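Local coordinates for GST N-terminal domain-containing protein (Pseudomonas syringae pv. tomato, PDB 3IC8) that is of unknown function but contains glutathione S-transferase-like domains, a thioredoxin-like N-terminal one and a helical one, and may bind glutathione, at residues S100-H105 and A186-F191; H8-L13 and S31-S36. All coordinates share one frame; numbering follows the deposited sequence.

Contact 1 (S100-H105 and A186-F191)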
loop_
_atom_site.group_PDB
_atom_site.type_symbol
_atom_site.label_atom_id
_atom_site.label_comp_id
_atom_site.label_asym_id
_atom_site.label_seq_id
_atom_site.Cartn_x
_atom_site.Cartn_y
_atom_site.Cartn_z
ATOM N N SER A 100 -26.141 15.244 -2.596
ATOM C CA SER A 100 -27.000 15.679 -3.655
ATOM C C SER A 100 -26.299 16.223 -4.880
ATOM O O SER A 100 -26.311 15.588 -5.888
ATOM C CB SER A 100 -27.964 16.709 -3.136
ATOM O OG SER A 100 -27.271 17.693 -2.458
ATOM N N VAL A 101 -25.712 17.402 -4.801
ATOM C CA VAL A 101 -25.101 18.026 -5.955
ATOM C C VAL A 101 -23.940 17.256 -6.533
ATOM O O VAL A 101 -23.861 17.039 -7.704
ATOM C CB VAL A 101 -24.571 19.425 -5.584
ATOM C CG1 VAL A 101 -23.638 19.939 -6.588
ATOM C CG2 VAL A 101 -25.659 20.370 -5.428
ATOM N N LEU A 102 -23.016 16.871 -5.693
ATOM C CA LEU A 102 -21.854 16.148 -6.135
ATOM C C LEU A 102 -22.135 14.773 -6.687
ATOM O O LEU A 102 -21.560 14.373 -7.654
ATOM C CB LEU A 102 -20.837 16.071 -5.012
ATOM C CG LEU A 102 -19.378 16.058 -5.396
ATOM C CD1 LEU A 102 -19.009 17.140 -6.335
ATOM C CD2 LEU A 102 -18.583 16.134 -4.188
ATOM N N PHE A 103 -23.021 14.062 -6.021
ATOM C CA PHE A 103 -23.445 12.745 -6.393
ATOM C C PHE A 103 -24.131 12.756 -7.731
ATOM O O PHE A 103 -23.954 11.877 -8.507
ATOM C CB PHE A 103 -24.393 12.218 -5.324
ATOM C CG PHE A 103 -24.970 10.872 -5.615
ATOM C CD1 PHE A 103 -24.350 9.746 -5.209
ATOM C CD2 PHE A 103 -26.151 10.745 -6.263
ATOM C CE1 PHE A 103 -24.869 8.553 -5.466
ATOM C CE2 PHE A 103 -26.662 9.534 -6.519
ATOM C CZ PHE A 103 -26.025 8.447 -6.115
ATOM N N LEU A 104 -24.934 13.765 -7.967
ATOM C CA LEU A 104 -25.623 13.901 -9.198
ATOM C C LEU A 104 -24.703 14.083 -10.369
ATOM O O LEU A 104 -24.888 13.484 -11.375
ATOM C CB LEU A 104 -26.572 15.065 -9.110
ATOM C CG LEU A 104 -27.395 15.356 -10.335
ATOM C CD1 LEU A 104 -28.006 14.100 -10.843
ATOM C CD2 LEU A 104 -28.448 16.273 -9.950
ATOM N N HIS A 105 -23.692 14.899 -10.222
ATOM C CA HIS A 105 -22.711 15.053 -11.255
ATOM C C HIS A 105 -21.969 13.772 -11.514
ATOM O O HIS A 105 -21.744 13.414 -12.623
ATOM C CB HIS A 105 -21.705 16.100 -10.844
ATOM C CG HIS A 105 -22.250 17.478 -10.828
ATOM N ND1 HIS A 105 -21.913 18.420 -11.760
ATOM C CD2 HIS A 105 -23.133 18.066 -10.006
ATOM C CE1 HIS A 105 -22.564 19.530 -11.515
ATOM N NE2 HIS A 105 -23.312 19.341 -10.455
ATOM N N ALA A 186 -16.462 10.647 -0.918
ATOM C CA ALA A 186 -15.814 9.485 -1.469
ATOM C C ALA A 186 -16.751 8.615 -2.267
ATOM O O ALA A 186 -16.376 8.074 -3.239
ATOM C CB ALA A 186 -15.158 8.705 -0.410
ATOM N N HIS A 187 -17.988 8.518 -1.849
ATOM C CA HIS A 187 -18.929 7.689 -2.535
ATOM C C HIS A 187 -19.109 8.158 -3.948
ATOM O O HIS A 187 -19.167 7.357 -4.831
ATOM C CB HIS A 187 -20.265 7.733 -1.822
ATOM C CG HIS A 187 -21.278 6.785 -2.355
ATOM N ND1 HIS A 187 -20.948 5.568 -2.887
ATOM C CD2 HIS A 187 -22.619 6.866 -2.413
ATOM C CE1 HIS A 187 -22.042 4.940 -3.251
ATOM N NE2 HIS A 187 -23.071 5.708 -2.975
ATOM N N THR A 188 -19.183 9.458 -4.172
ATOM C CA THR A 188 -19.367 9.961 -5.522
ATOM C C THR A 188 -18.220 9.605 -6.440
ATOM O O THR A 188 -18.414 9.241 -7.548
ATOM C CB THR A 188 -19.683 11.509 -5.586
ATOM O OG1 THR A 188 -18.494 12.287 -5.559
ATOM C CG2 THR A 188 -20.542 11.931 -4.491
ATOM N N LEU A 189 -17.012 9.714 -5.937
ATOM C CA LEU A 189 -15.812 9.409 -6.677
ATOM C C LEU A 189 -15.663 7.948 -7.033
ATOM O O LEU A 189 -15.026 7.601 -7.972
ATOM C CB LEU A 189 -14.610 9.885 -5.917
ATOM C CG LEU A 189 -14.694 11.350 -5.613
ATOM C CD1 LEU A 189 -13.412 11.808 -5.127
ATOM C CD2 LEU A 189 -15.087 12.119 -6.804
ATOM N N TRP A 190 -16.255 7.107 -6.224
ATOM C CA TRP A 190 -16.205 5.689 -6.380
ATOM C C TRP A 190 -16.864 5.301 -7.693
ATOM O O TRP A 190 -16.434 4.399 -8.355
ATOM C CB TRP A 190 -16.857 5.047 -5.169
ATOM C CG TRP A 190 -17.108 3.631 -5.253
ATOM C CD1 TRP A 190 -18.289 3.039 -5.276
ATOM C CD2 TRP A 190 -16.142 2.606 -5.285
ATOM N NE1 TRP A 190 -18.151 1.704 -5.338
ATOM C CE2 TRP A 190 -16.825 1.410 -5.345
ATOM C CE3 TRP A 190 -14.755 2.590 -5.285
ATOM C CZ2 TRP A 190 -16.188 0.212 -5.413
ATOM C CZ3 TRP A 190 -14.126 1.402 -5.342
ATOM C CH2 TRP A 190 -14.836 0.225 -5.408
ATOM N N PHE A 191 -17.908 6.015 -8.066
ATOM C CA PHE A 191 -18.553 5.784 -9.336
ATOM C C PHE A 191 -17.608 6.061 -10.494
ATOM O O PHE A 191 -17.557 5.313 -11.420
ATOM C CB PHE A 191 -19.816 6.638 -9.474
ATOM C CG PHE A 191 -20.979 6.140 -8.692
ATOM C CD1 PHE A 191 -21.868 5.265 -9.236
ATOM C CD2 PHE A 191 -21.192 6.555 -7.418
ATOM C CE1 PHE A 191 -22.927 4.821 -8.518
ATOM C CE2 PHE A 191 -22.231 6.100 -6.704
ATOM C CZ PHE A 191 -23.101 5.236 -7.250
#

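Contact 2 (H8-L13 and S31-S36)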
loop_
_atom_site.group_PDB
_atom_site.type_symbol
_atom_site.label_atom_id
_atom_site.label_comp_id
_atom_site.label_asym_id
_atom_site.label_seq_id
_atom_site.Cartn_x
_atom_site.Cartn_y
_atom_site.Cartn_z
ATOM N N HIS A 8 -29.115 -5.009 2.000
ATOM C CA HIS A 8 -28.551 -4.329 0.862
ATOM C C HIS A 8 -28.339 -5.207 -0.333
ATOM O O HIS A 8 -28.475 -6.385 -0.262
ATOM C CB HIS A 8 -27.250 -3.662 1.232
ATOM C CG HIS A 8 -26.136 -4.612 1.469
ATOM N ND1 HIS A 8 -26.221 -5.631 2.375
ATOM C CD2 HIS A 8 -24.904 -4.686 0.937
ATOM C CE1 HIS A 8 -25.098 -6.308 2.375
ATOM N NE2 HIS A 8 -24.280 -5.745 1.520
ATOM N N TYR A 9 -27.993 -4.605 -1.442
ATOM C CA TYR A 9 -27.649 -5.383 -2.581
ATOM C C TYR A 9 -26.171 -5.253 -2.695
ATOM O O TYR A 9 -25.656 -4.212 -2.928
ATOM C CB TYR A 9 -28.359 -4.843 -3.804
ATOM C CG TYR A 9 -28.345 -5.749 -4.993
ATOM C CD1 TYR A 9 -29.134 -6.867 -5.056
ATOM C CD2 TYR A 9 -27.541 -5.476 -6.057
ATOM C CE1 TYR A 9 -29.104 -7.667 -6.125
ATOM C CE2 TYR A 9 -27.513 -6.272 -7.118
ATOM C CZ TYR A 9 -28.289 -7.362 -7.153
ATOM O OH TYR A 9 -28.235 -8.136 -8.236
ATOM N N PRO A 10 -25.501 -6.363 -2.532
ATOM C CA PRO A 10 -24.066 -6.423 -2.329
ATOM C C PRO A 10 -23.205 -5.909 -3.461
ATOM O O PRO A 10 -22.162 -5.394 -3.210
ATOM C CB PRO A 10 -23.840 -7.887 -2.090
ATOM C CG PRO A 10 -25.044 -8.311 -1.480
ATOM C CD PRO A 10 -26.132 -7.613 -2.139
ATOM N N THR A 11 -23.635 -6.075 -4.687
ATOM C CA THR A 11 -22.858 -5.629 -5.803
ATOM C C THR A 11 -23.226 -4.237 -6.268
ATOM O O THR A 11 -22.687 -3.760 -7.215
ATOM C CB THR A 11 -22.946 -6.599 -6.954
ATOM O OG1 THR A 11 -24.303 -6.903 -7.212
ATOM C CG2 THR A 11 -22.253 -7.843 -6.615
ATOM N N SER A 12 -24.149 -3.598 -5.586
ATOM C CA SER A 12 -24.583 -2.286 -5.985
ATOM C C SER A 12 -23.617 -1.210 -5.557
ATOM O O SER A 12 -23.259 -1.099 -4.430
ATOM C CB SER A 12 -25.966 -2.008 -5.441
ATOM O OG SER A 12 -26.352 -0.693 -5.691
ATOM N N LEU A 13 -23.216 -0.408 -6.512
ATOM C CA LEU A 13 -22.376 0.740 -6.316
ATOM C C LEU A 13 -23.065 1.730 -5.447
ATOM O O LEU A 13 -22.449 2.458 -4.743
ATOM C CB LEU A 13 -22.061 1.388 -7.637
ATOM C CG LEU A 13 -21.278 0.603 -8.660
ATOM C CD1 LEU A 13 -21.444 1.255 -9.955
ATOM C CD2 LEU A 13 -19.862 0.603 -8.291
ATOM N N SER A 31 -25.193 -9.439 7.057
ATOM C CA SER A 31 -25.538 -9.010 5.732
ATOM C C SER A 31 -26.736 -9.741 5.199
ATOM O O SER A 31 -26.719 -10.926 5.061
ATOM C CB SER A 31 -24.381 -9.269 4.810
ATOM O OG SER A 31 -24.655 -8.775 3.544
ATOM N N VAL A 32 -27.780 -9.012 4.873
ATOM C CA VAL A 32 -28.934 -9.619 4.281
ATOM C C VAL A 32 -28.946 -9.193 2.854
ATOM O O VAL A 32 -28.962 -8.039 2.569
ATOM C CB VAL A 32 -30.234 -9.152 4.920
ATOM C CG1 VAL A 32 -31.383 -9.740 4.228
ATOM C CG2 VAL A 32 -30.285 -9.530 6.319
ATOM N N THR A 33 -28.934 -10.143 1.947
ATOM C CA THR A 33 -28.965 -9.807 0.546
ATOM C C THR A 33 -30.375 -9.729 0.029
ATOM O O THR A 33 -31.069 -10.690 -0.045
ATOM C CB THR A 33 -28.239 -10.841 -0.272
ATOM O OG1 THR A 33 -26.884 -10.912 0.146
ATOM C CG2 THR A 33 -28.281 -10.479 -1.693
ATOM N N ILE A 34 -30.790 -8.542 -0.337
ATOM C CA ILE A 34 -32.108 -8.303 -0.858
ATOM C C ILE A 34 -32.204 -8.630 -2.318
ATOM O O ILE A 34 -31.211 -8.780 -2.971
ATOM C CB ILE A 34 -32.473 -6.864 -0.675
ATOM C CG1 ILE A 34 -31.496 -5.988 -1.413
ATOM C CG2 ILE A 34 -32.428 -6.497 0.760
ATOM C CD1 ILE A 34 -31.790 -4.619 -1.240
ATOM N N PRO A 35 -33.414 -8.694 -2.828
ATOM C CA PRO A 35 -33.651 -8.865 -4.254
ATOM C C PRO A 35 -33.600 -7.559 -5.035
ATOM O O PRO A 35 -34.002 -6.551 -4.526
ATOM C CB PRO A 35 -35.057 -9.438 -4.290
ATOM C CG PRO A 35 -35.614 -9.219 -2.999
ATOM C CD PRO A 35 -34.524 -9.220 -2.043
ATOM N N SER A 36 -33.071 -7.584 -6.244
ATOM C CA SER A 36 -33.252 -6.502 -7.184
ATOM C C SER A 36 -34.693 -6.405 -7.652
ATOM O O SER A 36 -35.218 -5.343 -7.878
ATOM C CB SER A 36 -32.324 -6.654 -8.380
ATOM O OG SER A 36 -32.160 -7.994 -8.742
#

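Contact 1 (S100-H105 and A186-F191)
The methyl group of Thr-188 lodges against the backbone of the opposite helix at Phe-103, where CG2 approaches Phe-103 CA at 3.6 Å. This is the tight part of the contact. CG2 gets there because it lies anti to the carbonyl carbon of Thr-188, while OG1 takes the place between the backbone N and the carbonyl carbon (chi1 84°) and hydrogen-bonds back to Val-185 O. The threonine meets Leu-102 through packing alone, Leu-102 CG lying 3.9 Å from Thr-188 OG1 and the two side chains running roughly perpendicular. No hydrogen bond links the two segments.

Segments 100-105 and 186-191, on helices 88-110 and 180-193, run nearly parallel (6°), their axes approaching to 8.8 Å, as part of the all-helical C-terminal domain of the glutathione S-transferase fold. Leu-102 also rests on Phe-159 of helix 149-167.

Phe-103, His-187 and Phe-191 form an aromatic cluster in which only Phe-103 is partly exposed; the other two are buried. The Phe-103 ring, its CG anti to the backbone N (chi1 177°), reaches across with one corner: Phe-103 CE1 comes to 3.8 Å from Phe-191 CE2 and to 4.2 Å from His-187 CD2. The phenylalanine planes are perpendicular, yet their approach is oblique. The imidazole of His-187 runs alongside the Phe-103 ring in the same sense. Phe-191 CE2 sits over one face of that imidazole, toward its rim, and Phe-14 contributes an edge-to-face ring to Phe-191. The solvent side is the far face of helix 88-110, where Leu-104 is exposed and points away.

Contact 2 (H8-L13 and S31-S36)
His-8 pairs in parallel with Thr-33, joining strand 4-8 to strand 28-33 at the end of the first beta-alpha-beta unit of the thioredoxin-like N-terminal domain; helix 16-25 makes the crossover. Two backbone hydrogen bonds bracket Thr-33. His-8 N donates to Val-32 O over 3.1 Å, and Ile-34 N donates to His-8 O over 3.2 Å. The same His-8 oxygen also receives a CA-H...O contact from Thr-33 CA.

Apolar packing follows the chain beyond the bridge. Ile-34 turns CG1 between its backbone N and carbonyl carbon (chi1 60°), which lays this branch along the paired backbone, Ile-34 CG1 lying 3.4 Å from His-8 C, with its CD1 continuing toward Tyr-9 N. The proline ring of Pro-10 lies across the threonine side chain, Pro-10 CD meeting the methyl CG2 of Thr-33 at 3.6 Å; CG of the proline also lies over one face of the His-8 ring, toward the rim. The type I turn from Tyr-9 to Ser-12 then carries the loop away.

The polar contacts centre on Tyr-9, whose OH is hydrogen-bonded to Asp-203 OD2 of the second subunit, tying this loop to the subunit interface. Thr-11 OG1 bonds to Lys-193 O of that subunit as well. At the CD1 edge of the Tyr-9 ring, in its plane, lies Ile-34 O, 3.5 Å from Tyr-9 CD1.

How the contacts relate
Contact 2 comes first along the chain and closes before contact 1 opens, so the two lie in series, one in each domain. Their centres are about 20 Å apart. Contact 2 pairs the end of strand 4-8 with strand 28-33 in the thioredoxin-like domain, whereas contact 1 joins two helices of the C-terminal domain. The loop 8-13 nevertheless bridges them: Leu-13 reaches helix 180-193, where its CB packs 3.6 Å from Phe-191 CE1 and its CD2 meets Trp-190. The loop leaving the sheet thus forms part of the domain interface. Both regions also meet the second subunit, where Trp-190 packs on Thr-11 of that copy, so domain packing and subunit association converge here.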